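PDB 4ZPJ: extracellular ligand-binding receptor from Sphaerobacter thermophilus, which probably binds a small solute outside the membrane and delivers it to an ABC transporter. Local coordinates for residues 222-227 / 248-253. Numbering follows the deposited sequence.
Sequences EIVDEV and AEADAV
Val224 on edge strand 222-229 meets Glu249 and Ala250, just before strand 252-256, within one lobe of a periplasmic-binding-protein fold. The two strands belong to a parallel four-stranded sheet but are not neighbours in it: strand 194-200 runs between them, and helix 237-246 lies in the connection from one to the other. No hydrogen bond joins 222-227 to 248-253; backbone bonds tie Glu222, Val224, Asp225 and Val227 to residues 193-197 instead. What joins them is a small surface contact, van der Waals touches from Val224 to a backbone oxygen and to a methyl, with Val224 and Ala250 both touching Val196 of the strand between.

CB of Val224 points toward 248-253, and the side chain forks there. CG1, anti to the carbonyl carbon (chi1 -54°), ends 3.6 Å from the backbone O of Glu249. The second methyl, CG2, lies between the backbone N and the carbonyl carbon and meets CB of Ala250 at 4.1 Å. A branched valine suits this place, since its two methyls reach two successive residues. Alanine suits the other side: with the CA atoms of Val224 and Ala250 7.1 Å apart, a one-carbon side chain is long enough to meet CG2. Next in the chain, Asp251 fastens the loop to the start of the middle strand, its OD1 in a salt bridge with Arg194 NH2 and its OD2 accepting a hydrogen bond from Arg193 N.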
loop_
_atom_site.group_PDB
_atom_site.type_symbol
_atom_site.label_atom_id
_atom_site.label_comp_id
_atom_site.label_asym_id
_atom_site.label_seq_id
_atom_site.Cartn_x
_atom_site.Cartn_y
_atom_site.Cartn_z
ATOM N N GLU A 222 -16.397 -18.130 -9.066
ATOM C CA GLU A 222 -15.433 -18.689 -10.030
ATOM C C GLU A 222 -14.875 -17.598 -10.975
ATOM O O GLU A 222 -15.547 -16.631 -11.273
ATOM C CB GLU A 222 -15.980 -19.971 -10.746
ATOM C CG GLU A 222 -15.141 -21.262 -10.475
ATOM C CD GLU A 222 -15.600 -22.212 -9.321
ATOM O OE1 GLU A 222 -14.722 -22.755 -8.588
ATOM O OE2 GLU A 222 -16.815 -22.490 -9.162
ATOM N N ILE A 223 -13.615 -17.774 -11.356
ATOM C CA ILE A 223 -12.902 -16.905 -12.264
ATOM C C ILE A 223 -12.917 -17.570 -13.628
ATOM O O ILE A 223 -12.406 -18.666 -13.782
ATOM C CB ILE A 223 -11.425 -16.734 -11.829
ATOM C CG1 ILE A 223 -11.359 -16.158 -10.413
ATOM C CG2 ILE A 223 -10.647 -15.864 -12.833
ATOM C CD1 ILE A 223 -12.046 -14.843 -10.256
ATOM N N VAL A 224 -13.491 -16.886 -14.603
ATOM C CA VAL A 224 -13.619 -17.402 -15.938
ATOM C C VAL A 224 -12.426 -17.065 -16.884
ATOM O O VAL A 224 -12.199 -17.798 -17.827
ATOM C CB VAL A 224 -14.964 -16.923 -16.578
ATOM C CG1 VAL A 224 -16.157 -17.272 -15.689
ATOM C CG2 VAL A 224 -14.939 -15.422 -16.891
ATOM N N ASP A 225 -11.721 -15.946 -16.692
ATOM C CA ASP A 225 -10.528 -15.613 -17.523
ATOM C C ASP A 225 -9.683 -14.570 -16.845
ATOM O O ASP A 225 -10.185 -13.855 -15.995
ATOM C CB ASP A 225 -10.903 -15.084 -18.933
ATOM C CG ASP A 225 -9.772 -15.324 -19.997
ATOM O OD1 ASP A 225 -8.631 -15.583 -19.575
ATOM O OD2 ASP A 225 -10.006 -15.281 -21.243
ATOM N N GLU A 226 -8.398 -14.515 -17.215
ATOM C CA GLU A 226 -7.458 -13.462 -16.809
ATOM C C GLU A 226 -6.974 -12.790 -18.082
ATOM O O GLU A 226 -6.546 -13.460 -19.013
ATOM C CB GLU A 226 -6.237 -14.042 -16.085
ATOM C CG GLU A 226 -6.531 -14.944 -14.878
ATOM C CD GLU A 226 -5.269 -15.352 -14.086
ATOM O OE1 GLU A 226 -5.411 -16.123 -13.098
ATOM O OE2 GLU A 226 -4.130 -14.931 -14.430
ATOM N N VAL A 227 -7.056 -11.466 -18.118
ATOM C CA VAL A 227 -6.557 -10.686 -19.211
ATOM C C VAL A 227 -5.496 -9.701 -18.709
ATOM O O VAL A 227 -5.711 -8.820 -17.844
ATOM C CB VAL A 227 -7.674 -9.901 -19.928
ATOM C CG1 VAL A 227 -7.111 -9.143 -21.139
ATOM C CG2 VAL A 227 -8.785 -10.835 -20.389
ATOM N N ALA A 248 -19.157 -12.283 -21.232
ATOM C CA ALA A 248 -20.419 -12.875 -21.656
ATOM C C ALA A 248 -20.839 -13.959 -20.664
ATOM O O ALA A 248 -22.020 -14.128 -20.378
ATOM C CB ALA A 248 -20.310 -13.461 -23.069
ATOM N N GLU A 249 -19.866 -14.685 -20.129
ATOM C CA GLU A 249 -20.151 -15.687 -19.115
ATOM C C GLU A 249 -19.746 -15.229 -17.705
ATOM O O GLU A 249 -19.266 -16.032 -16.909
ATOM C CB GLU A 249 -19.464 -17.004 -19.502
ATOM C CG GLU A 249 -20.025 -17.640 -20.789
ATOM C CD GLU A 249 -21.514 -18.020 -20.708
ATOM O OE1 GLU A 249 -22.377 -17.112 -20.742
ATOM O OE2 GLU A 249 -21.836 -19.231 -20.637
ATOM N N ALA A 250 -19.946 -13.953 -17.379
ATOM C CA ALA A 250 -19.458 -13.422 -16.107
ATOM C C ALA A 250 -20.360 -12.327 -15.606
ATOM O O ALA A 250 -21.114 -11.749 -16.372
ATOM C CB ALA A 250 -18.050 -12.881 -16.254
ATOM N N ASP A 251 -20.264 -12.039 -14.317
ATOM C CA ASP A 251 -21.056 -10.991 -13.721
ATOM C C ASP A 251 -20.296 -9.647 -13.540
ATOM O O ASP A 251 -20.953 -8.622 -13.419
ATOM C CB ASP A 251 -21.599 -11.481 -12.382
ATOM C CG ASP A 251 -22.268 -12.837 -12.512
ATOM O OD1 ASP A 251 -23.165 -12.931 -13.408
ATOM O OD2 ASP A 251 -21.871 -13.792 -11.741
ATOM N N ALA A 252 -18.960 -9.659 -13.530
ATOM C CA ALA A 252 -18.164 -8.460 -13.142
ATOM C C ALA A 252 -16.700 -8.625 -13.464
ATOM O O ALA A 252 -16.267 -9.724 -13.724
ATOM C CB ALA A 252 -18.297 -8.123 -11.642
ATOM N N VAL A 253 -15.951 -7.534 -13.384
ATOM C CA VAL A 253 -14.535 -7.535 -13.668
ATOM C C VAL A 253 -13.792 -6.935 -12.505
ATOM O O VAL A 253 -14.259 -5.985 -11.980
ATOM C CB VAL A 253 -14.243 -6.597 -14.868
ATOM C CG1 VAL A 253 -12.758 -6.580 -15.201
ATOM C CG2 VAL A 253 -15.044 -7.060 -16.047
#